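Local atomic coordinates of MstE (Scytonema sp. PCC 10023, PDB entry 6SBF), a protein that is a monodomain class II terpene cyclase with an alpha6-alpha6 barrel that assembles complex isoprenoid scaffolds, probably by a cyclisation related to that of squalene-hopene cyclases. Residues A[167-178]-A[310-322]. The protein carries 1 engineered substitution. Numbering follows the deposited sequence.
Sequences VSFQGWCGAHTC and YLRIPYPFDRNPN
P316, within the type I turn from Y315 to D318, packs against the faces of F169 and W172, which meet two adjoining sides of it in two CH-pi contacts, where two loops of this alpha6-alpha6 barrel cyclase meet. CB of P316 stands over the centre of the F169 ring, 3.7 Å from its centroid and 5° off the normal. CA of P316 stands over the five-membered ring of W172, 3.5 Å from its centroid. I155 of helix 152-158 also touches both aromatic side chains.

A hydrogen bond also holds the indole. NE1 of W172 reaches P314 O at 2.8 Å, approaching from above the carbonyl plane. P316 O takes the backbone N of W172 at 3.1 Å and, weakly, that of G171. G171 CA lies 3.3 Å from D318 O in a CA-H...O contact, so the two backbones meet directly.

At the outer side Q170 and R319 run side by side. The guanidinium lays one face on Q170 CB, NH2 being 3.4 Å from that carbon; chi2 -164° and chi3 -168° keep the R319 chain extended from CG to NE. One water bridges the two side chains, 2.8 Å from both Q170 OE1 and R319 NH2, in the guanidinium plane.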
ATOM      1  N   VAL A 167      27.047 -12.287   1.151  1.00 56.07           N
ATOM      2  CA  VAL A 167      26.265 -11.297   1.958  1.00 48.12           C
ATOM      3  C   VAL A 167      24.884 -11.924   2.367  1.00 42.22           C
ATOM      4  O   VAL A 167      24.235 -12.702   1.612  1.00 38.54           O
ATOM      5  CB  VAL A 167      26.133  -9.956   1.203  1.00 57.38           C
ATOM      6  CG1 VAL A 167      24.862  -9.195   1.547  1.00 51.55           C
ATOM      7  CG2 VAL A 167      27.371  -9.084   1.417  1.00 63.29           C
ATOM      8  N   SER A 168      24.408 -11.650   3.580  1.00 41.57           N
ATOM      9  CA  SER A 168      23.118 -12.175   4.126  1.00 47.99           C
ATOM     10  C   SER A 168      21.986 -11.593   3.284  1.00 46.58           C
ATOM     11  O   SER A 168      22.014 -10.393   3.008  1.00 28.38           O
ATOM     12  CB  SER A 168      22.936 -11.799   5.556  1.00 52.28           C
ATOM     13  OG  SER A 168      21.614 -12.166   6.027  1.00 94.25           O
ATOM     14  N   PHE A 169      21.001 -12.416   2.952  1.00 30.65           N
ATOM     15  CA  PHE A 169      19.673 -11.919   2.474  1.00 26.19           C
ATOM     16  C   PHE A 169      18.586 -12.023   3.546  1.00 23.00           C
ATOM     17  O   PHE A 169      17.382 -11.923   3.236  1.00 20.90           O
ATOM     18  CB  PHE A 169      19.275 -12.619   1.182  1.00 28.68           C
ATOM     19  CG  PHE A 169      19.928 -11.999  -0.034  1.00 26.66           C
ATOM     20  CD1 PHE A 169      21.291 -11.832  -0.157  1.00 31.30           C
ATOM     21  CD2 PHE A 169      19.162 -11.485  -1.023  1.00 24.15           C
ATOM     22  CE1 PHE A 169      21.833 -11.256  -1.301  1.00 31.71           C
ATOM     23  CE2 PHE A 169      19.684 -10.909  -2.159  1.00 27.70           C
ATOM     24  CZ  PHE A 169      21.022 -10.778  -2.293  1.00 27.11           C
ATOM     25  N   GLN A 170      18.947 -12.162   4.809  1.00 22.81           N
ATOM     26  CA  GLN A 170      17.962 -12.395   5.898  1.00 23.94           C
ATOM     27  C   GLN A 170      17.109 -11.152   6.139  1.00 19.83           C
ATOM     28  O   GLN A 170      16.026 -11.289   6.761  1.00 24.05           O
ATOM     29  CB  GLN A 170      18.680 -12.846   7.165  1.00 26.26           C
ATOM     30  CG  GLN A 170      19.207 -14.256   7.002  1.00 31.02           C
ATOM     31  CD  GLN A 170      18.113 -15.170   6.485  1.00 30.49           C
ATOM     32  OE1 GLN A 170      17.071 -15.387   7.130  1.00 35.59           O
ATOM     33  NE2 GLN A 170      18.340 -15.741   5.327  1.00 38.25           N
ATOM     34  N   GLY A 171      17.543  -9.962   5.718  1.00 20.02           N
ATOM     35  CA  GLY A 171      16.682  -8.770   5.728  1.00 18.31           C
ATOM     36  C   GLY A 171      15.547  -8.899   4.723  1.00 17.79           C
ATOM     37  O   GLY A 171      14.366  -8.843   5.124  1.00 18.34           O
ATOM     38  N   TRP A 172      15.900  -9.121   3.464  1.00 19.06           N
ATOM     39  CA  TRP A 172      14.872  -9.199   2.409  1.00 19.28           C
ATOM     40  C   TRP A 172      14.001 -10.456   2.531  1.00 18.42           C
ATOM     41  O   TRP A 172      12.910 -10.459   1.931  1.00 19.59           O
ATOM     42  CB  TRP A 172      15.564  -9.189   1.064  1.00 19.45           C
ATOM     43  CG  TRP A 172      16.137  -7.880   0.672  1.00 18.28           C
ATOM     44  CD1 TRP A 172      16.152  -6.713   1.380  1.00 18.78           C
ATOM     45  CD2 TRP A 172      16.864  -7.626  -0.536  1.00 20.35           C
ATOM     46  NE1 TRP A 172      16.818  -5.750   0.668  1.00 18.01           N
ATOM     47  CE2 TRP A 172      17.241  -6.275  -0.514  1.00 20.65           C
ATOM     48  CE3 TRP A 172      17.160  -8.409  -1.634  1.00 24.48           C
ATOM     49  CZ2 TRP A 172      17.911  -5.672  -1.566  1.00 23.62           C
ATOM     50  CZ3 TRP A 172      17.846  -7.817  -2.659  1.00 29.09           C
ATOM     51  CH2 TRP A 172      18.228  -6.477  -2.626  1.00 29.32           C
ATOM     52  N   CYS A 173      14.439 -11.483   3.245  1.00 20.28           N
ATOM     53  CA  CYS A 173      13.782 -12.814   3.282  1.00 20.74           C
ATOM     54  C   CYS A 173      13.238 -13.117   4.680  1.00 18.42           C
ATOM     55  O   CYS A 173      12.825 -14.252   4.918  1.00 20.83           O
ATOM     56  CB  CYS A 173      14.692 -13.919   2.771  1.00 22.49           C
ATOM     57  SG  CYS A 173      15.259 -13.603   1.092  1.00 27.71           S
ATOM     58  N   GLY A 174      13.192 -12.133   5.546  1.00 18.26           N
ATOM     59  CA  GLY A 174      12.540 -12.269   6.854  1.00 17.91           C
ATOM     60  C   GLY A 174      11.097 -11.848   6.802  1.00 15.95           C
ATOM     61  O   GLY A 174      10.651 -11.180   5.863  1.00 15.38           O
ATOM     62  N   ALA A 175      10.395 -12.110   7.897  1.00 16.03           N
ATOM     63  CA  ALA A 175       9.029 -11.614   8.062  1.00 16.91           C
ATOM     64  C   ALA A 175       9.023 -10.096   7.983  1.00 15.26           C
ATOM     65  O   ALA A 175       9.852  -9.446   8.661  1.00 18.27           O
ATOM     66  CB  ALA A 175       8.426 -12.109   9.338  1.00 20.76           C
ATOM     67  N   HIS A 176       8.067  -9.535   7.272  1.00 13.99           N
ATOM     68  CA  HIS A 176       7.919  -8.081   7.055  1.00 14.58           C
ATOM     69  C   HIS A 176       6.555  -7.632   7.558  1.00 14.22           C
ATOM     70  O   HIS A 176       5.541  -8.212   7.151  1.00 14.45           O
ATOM     71  CB  HIS A 176       8.080  -7.756   5.581  1.00 15.51           C
ATOM     72  CG  HIS A 176       9.447  -8.054   5.102  1.00 14.01           C
ATOM     73  ND1 HIS A 176       9.735  -8.569   3.849  1.00 15.85           N
ATOM     74  CD2 HIS A 176      10.644  -7.895   5.734  1.00 14.95           C
ATOM     75  CE1 HIS A 176      11.064  -8.694   3.738  1.00 17.54           C
ATOM     76  NE2 HIS A 176      11.661  -8.272   4.889  1.00 15.96           N
ATOM     77  N   THR A 177       6.483  -6.614   8.390  1.00 14.22           N
ATOM     78  CA  THR A 177       5.194  -6.237   8.971  1.00 14.36           C
ATOM     79  C   THR A 177       4.280  -5.587   7.942  1.00 13.00           C
ATOM     80  O   THR A 177       3.056  -5.810   7.980  1.00 13.86           O
ATOM     81  CB  THR A 177       5.469  -5.368  10.188  1.00 15.07           C
ATOM     82  OG1 THR A 177       6.362  -6.070  11.087  1.00 19.66           O
ATOM     83  CG2 THR A 177       4.212  -5.042  10.948  1.00 21.64           C
ATOM     84  N   CYS A 178       4.825  -4.812   7.029  1.00 13.10           N
ATOM     85  CA  CYS A 178       4.078  -4.140   5.960  1.00 13.46           C
ATOM     86  C   CYS A 178       3.397  -5.213   5.064  1.00 12.11           C
ATOM     87  O   CYS A 178       2.209  -5.118   4.759  1.00 14.18           O
ATOM     88  CB  CYS A 178       4.993  -3.232   5.139  1.00 13.67           C
ATOM     89  SG  CYS A 178       6.563  -3.984   4.608  1.00 13.99           S
ATOM     90  N   TYR A 310       7.118   6.657  -0.950  1.00 12.85           N
ATOM     91  CA  TYR A 310       8.563   6.434  -0.777  1.00 13.24           C
ATOM     92  C   TYR A 310       8.849   5.010  -0.397  1.00 13.48           C
ATOM     93  O   TYR A 310       8.479   4.575   0.722  1.00 15.51           O
ATOM     94  CB  TYR A 310       9.198   7.444   0.166  1.00 13.44           C
ATOM     95  CG  TYR A 310       9.208   8.853  -0.360  1.00 13.70           C
ATOM     96  CD1 TYR A 310       9.855   9.181  -1.532  1.00 16.11           C
ATOM     97  CD2 TYR A 310       8.565   9.882   0.277  1.00 15.97           C
ATOM     98  CE1 TYR A 310       9.840  10.477  -2.029  1.00 16.86           C
ATOM     99  CE2 TYR A 310       8.545  11.176  -0.186  1.00 17.20           C
ATOM    100  CZ  TYR A 310       9.200  11.500  -1.356  1.00 16.02           C
ATOM    101  OH  TYR A 310       9.149  12.776  -1.808  1.00 21.10           O
ATOM    102  N   LEU A 311       9.490   4.297  -1.315  1.00 14.03           N
ATOM    103  CA  LEU A 311       9.847   2.877  -1.237  1.00 13.84           C
ATOM    104  C   LEU A 311      11.358   2.824  -0.943  1.00 14.77           C
ATOM    105  O   LEU A 311      12.177   3.348  -1.754  1.00 17.00           O
ATOM    106  CB  LEU A 311       9.511   2.205  -2.558  1.00 15.41           C
ATOM    107  CG  LEU A 311       9.790   0.721  -2.665  1.00 18.72           C
ATOM    108  CD1 LEU A 311       8.855  -0.048  -1.776  1.00 23.16           C
ATOM    109  CD2 LEU A 311       9.641   0.298  -4.125  1.00 21.66           C
ATOM    110  N   ARG A 312      11.724   2.177   0.117  1.00 15.11           N
ATOM    111  CA  ARG A 312      13.127   2.087   0.472  1.00 15.76           C
ATOM    112  C   ARG A 312      13.680   0.737   0.116  1.00 15.93           C
ATOM    113  O   ARG A 312      12.960  -0.277   0.107  1.00 19.11           O
ATOM    114  CB  ARG A 312      13.253   2.638   1.846  1.00 25.27           C
ATOM    115  CG  ARG A 312      12.793   1.667   2.836  1.00 23.29           C
ATOM    116  CD  ARG A 312      12.679   2.572   4.087  1.00 29.22           C
ATOM    117  NE  ARG A 312      12.158   1.761   5.117  1.00 27.13           N
ATOM    118  CZ  ARG A 312      11.842   2.059   6.441  1.00 19.95           C
ATOM    119  NH1 ARG A 312      11.398   1.054   7.150  1.00 17.49           N
ATOM    120  NH2 ARG A 312      11.950   3.229   7.018  1.00 25.16           N
ATOM    121  N   ILE A 313      14.969   0.746  -0.225  1.00 14.66           N
ATOM    122  CA  ILE A 313      15.689  -0.475  -0.569  1.00 15.93           C
ATOM    123  C   ILE A 313      16.731  -0.670   0.520  1.00 16.15           C
ATOM    124  O   ILE A 313      17.856  -0.175   0.441  1.00 16.84           O
ATOM    125  CB  ILE A 313      16.318  -0.378  -1.945  1.00 20.99           C
ATOM    126  CG1 ILE A 313      15.285   0.049  -3.003  1.00 25.30           C
ATOM    127  CG2 ILE A 313      16.975  -1.725  -2.208  1.00 23.36           C
ATOM    128  CD1 ILE A 313      13.980  -0.805  -3.068  1.00 32.36           C
ATOM    129  N   PRO A 314      16.417  -1.441   1.597  1.00 16.47           N
ATOM    130  CA  PRO A 314      17.434  -1.722   2.594  1.00 17.21           C
ATOM    131  C   PRO A 314      18.500  -2.616   1.986  1.00 17.68           C
ATOM    132  O   PRO A 314      18.255  -3.314   1.015  1.00 18.56           O
ATOM    133  CB  PRO A 314      16.693  -2.498   3.681  1.00 17.79           C
ATOM    134  CG  PRO A 314      15.208  -2.172   3.419  1.00 17.02           C
ATOM    135  CD  PRO A 314      15.160  -2.122   1.908  1.00 16.37           C
ATOM    136  N   TYR A 315      19.674  -2.609   2.605  1.00 17.51           N
ATOM    137  CA  TYR A 315      20.657  -3.657   2.275  1.00 17.64           C
ATOM    138  C   TYR A 315      20.014  -5.017   2.518  1.00 16.38           C
ATOM    139  O   TYR A 315      19.190  -5.184   3.437  1.00 18.00           O
ATOM    140  CB  TYR A 315      21.924  -3.483   3.109  1.00 17.73           C
ATOM    141  CG  TYR A 315      22.811  -2.362   2.652  1.00 18.66           C
ATOM    142  CD1 TYR A 315      22.648  -1.079   3.125  1.00 19.80           C
ATOM    143  CD2 TYR A 315      23.788  -2.580   1.701  1.00 22.05           C
ATOM    144  CE1 TYR A 315      23.438  -0.029   2.690  1.00 21.70           C
ATOM    145  CE2 TYR A 315      24.588  -1.543   1.254  1.00 24.34           C
ATOM    146  CZ  TYR A 315      24.429  -0.261   1.766  1.00 24.81           C
ATOM    147  OH  TYR A 315      25.230   0.765   1.334  1.00 26.44           O
ATOM    148  N   PRO A 316      20.378  -6.040   1.721  1.00 17.49           N
ATOM    149  CA  PRO A 316      19.764  -7.359   1.833  1.00 17.60           C
ATOM    150  C   PRO A 316      19.865  -7.988   3.220  1.00 17.81           C
ATOM    151  O   PRO A 316      19.003  -8.803   3.570  1.00 20.81           O
ATOM    152  CB  PRO A 316      20.379  -8.260   0.751  1.00 20.31           C
ATOM    153  CG  PRO A 316      21.112  -7.308  -0.107  1.00 30.08           C
ATOM    154  CD  PRO A 316      21.336  -5.992   0.608  1.00 22.10           C
ATOM    155  N   PHE A 317      20.873  -7.600   4.004  1.00 20.28           N
ATOM    156  CA  PHE A 317      21.158  -8.255   5.289  1.00 22.71           C
ATOM    157  C   PHE A 317      20.385  -7.557   6.388  1.00 23.33           C
ATOM    158  O   PHE A 317      20.468  -8.026   7.557  1.00 27.45           O
ATOM    159  CB  PHE A 317      22.677  -8.184   5.573  1.00 24.39           C
ATOM    160  CG  PHE A 317      23.326  -6.805   5.546  1.00 27.72           C
ATOM    161  CD1 PHE A 317      23.088  -5.892   6.566  1.00 31.77           C
ATOM    162  CD2 PHE A 317      24.146  -6.409   4.472  1.00 26.76           C
ATOM    163  CE1 PHE A 317      23.660  -4.616   6.522  1.00 32.76           C
ATOM    164  CE2 PHE A 317      24.681  -5.133   4.402  1.00 26.45           C
ATOM    165  CZ  PHE A 317      24.443  -4.240   5.445  1.00 29.11           C
ATOM    166  N   ASP A 318      19.794  -6.404   6.076  1.00 19.04           N
ATOM    167  CA  ASP A 318      19.293  -5.477   7.115  1.00 19.22           C
ATOM    168  C   ASP A 318      17.892  -5.890   7.587  1.00 18.73           C
ATOM    169  O   ASP A 318      16.934  -5.651   6.862  1.00 17.42           O
ATOM    170  CB  ASP A 318      19.281  -4.049   6.601  1.00 23.04           C
ATOM    171  CG  ASP A 318      19.043  -3.073   7.741  1.00 23.51           C
ATOM    172  OD1 ASP A 318      18.822  -3.555   8.910  1.00 22.57           O
ATOM    173  OD2 ASP A 318      19.008  -1.842   7.450  1.00 28.61           O
ATOM    174  N   ARG A 319      17.770  -6.514   8.759  1.00 19.71           N
ATOM    175  CA  ARG A 319      16.437  -6.837   9.350  1.00 19.61           C
ATOM    176  C   ARG A 319      15.741  -5.610   9.940  1.00 18.63           C
ATOM    177  O   ARG A 319      14.552  -5.733  10.271  1.00 23.04           O
ATOM    178  CB  ARG A 319      16.552  -7.921  10.394  1.00 27.36           C
ATOM    179  CG  ARG A 319      17.055  -9.250   9.865  1.00 28.70           C
ATOM    180  CD  ARG A 319      16.756 -10.335  10.881  1.00 25.64           C
ATOM    181  NE  ARG A 319      17.400 -11.628  10.656  1.00 32.96           N
ATOM    182  CZ  ARG A 319      18.700 -11.835  10.712  1.00 23.20           C
ATOM    183  NH1 ARG A 319      19.515 -10.845  10.989  1.00 25.74           N
ATOM    184  NH2 ARG A 319      19.181 -13.035  10.485  1.00 24.45           N
ATOM    185  N   ASN A 320      16.429  -4.473  10.074  1.00 18.93           N
ATOM    186  CA  ASN A 320      15.924  -3.369  10.903  1.00 20.78           C
ATOM    187  C   ASN A 320      16.016  -2.021  10.180  1.00 18.39           C
ATOM    188  O   ASN A 320      16.696  -1.107  10.651  1.00 17.78           O
ATOM    189  CB  ASN A 320      16.753  -3.404  12.211  1.00 25.58           C
ATOM    190  CG  ASN A 320      16.469  -4.634  13.081  1.00 25.95           C
ATOM    191  OD1 ASN A 320      15.335  -4.852  13.484  1.00 33.06           O
ATOM    192  ND2 ASN A 320      17.479  -5.433  13.387  1.00 36.05           N
ATOM    193  N   PRO A 321      15.366  -1.832   8.997  1.00 16.69           N
ATOM    194  CA  PRO A 321      15.505  -0.585   8.240  1.00 15.86           C
ATOM    195  C   PRO A 321      15.021   0.665   8.987  1.00 15.95           C
ATOM    196  O   PRO A 321      15.423   1.762   8.615  1.00 16.41           O
ATOM    197  CB  PRO A 321      14.701  -0.877   6.947  1.00 16.94           C
ATOM    198  CG  PRO A 321      13.734  -1.943   7.399  1.00 20.22           C
ATOM    199  CD  PRO A 321      14.525  -2.837   8.289  1.00 16.78           C
ATOM    200  N   ASN A 322      14.150   0.497   9.986  1.00 15.68           N
ATOM    201  CA  ASN A 322      13.710   1.681  10.767  1.00 16.44           C
ATOM    202  C   ASN A 322      14.839   2.166  11.710  1.00 17.65           C
ATOM    203  O   ASN A 322      14.641   3.191  12.326  1.00 19.46           O
ATOM    204  CB  ASN A 322      12.449   1.308  11.527  1.00 17.11           C
ATOM    205  CG  ASN A 322      11.318   0.951  10.564  1.00 15.83           C
ATOM    206  OD1 ASN A 322      10.863   1.827   9.869  1.00 17.38           O
ATOM    207  ND2 ASN A 322      10.960  -0.323  10.518  1.00 16.19           N
TER
HETATM  208  O   HOH W   1      15.259 -12.923   8.705  1.00 38.19           O
HETATM  209  O   HOH W   2      17.398 -15.048   9.887  1.00 46.83           O
HETATM  210  O   HOH W   3      11.958  -7.365   9.249  1.00 37.59           O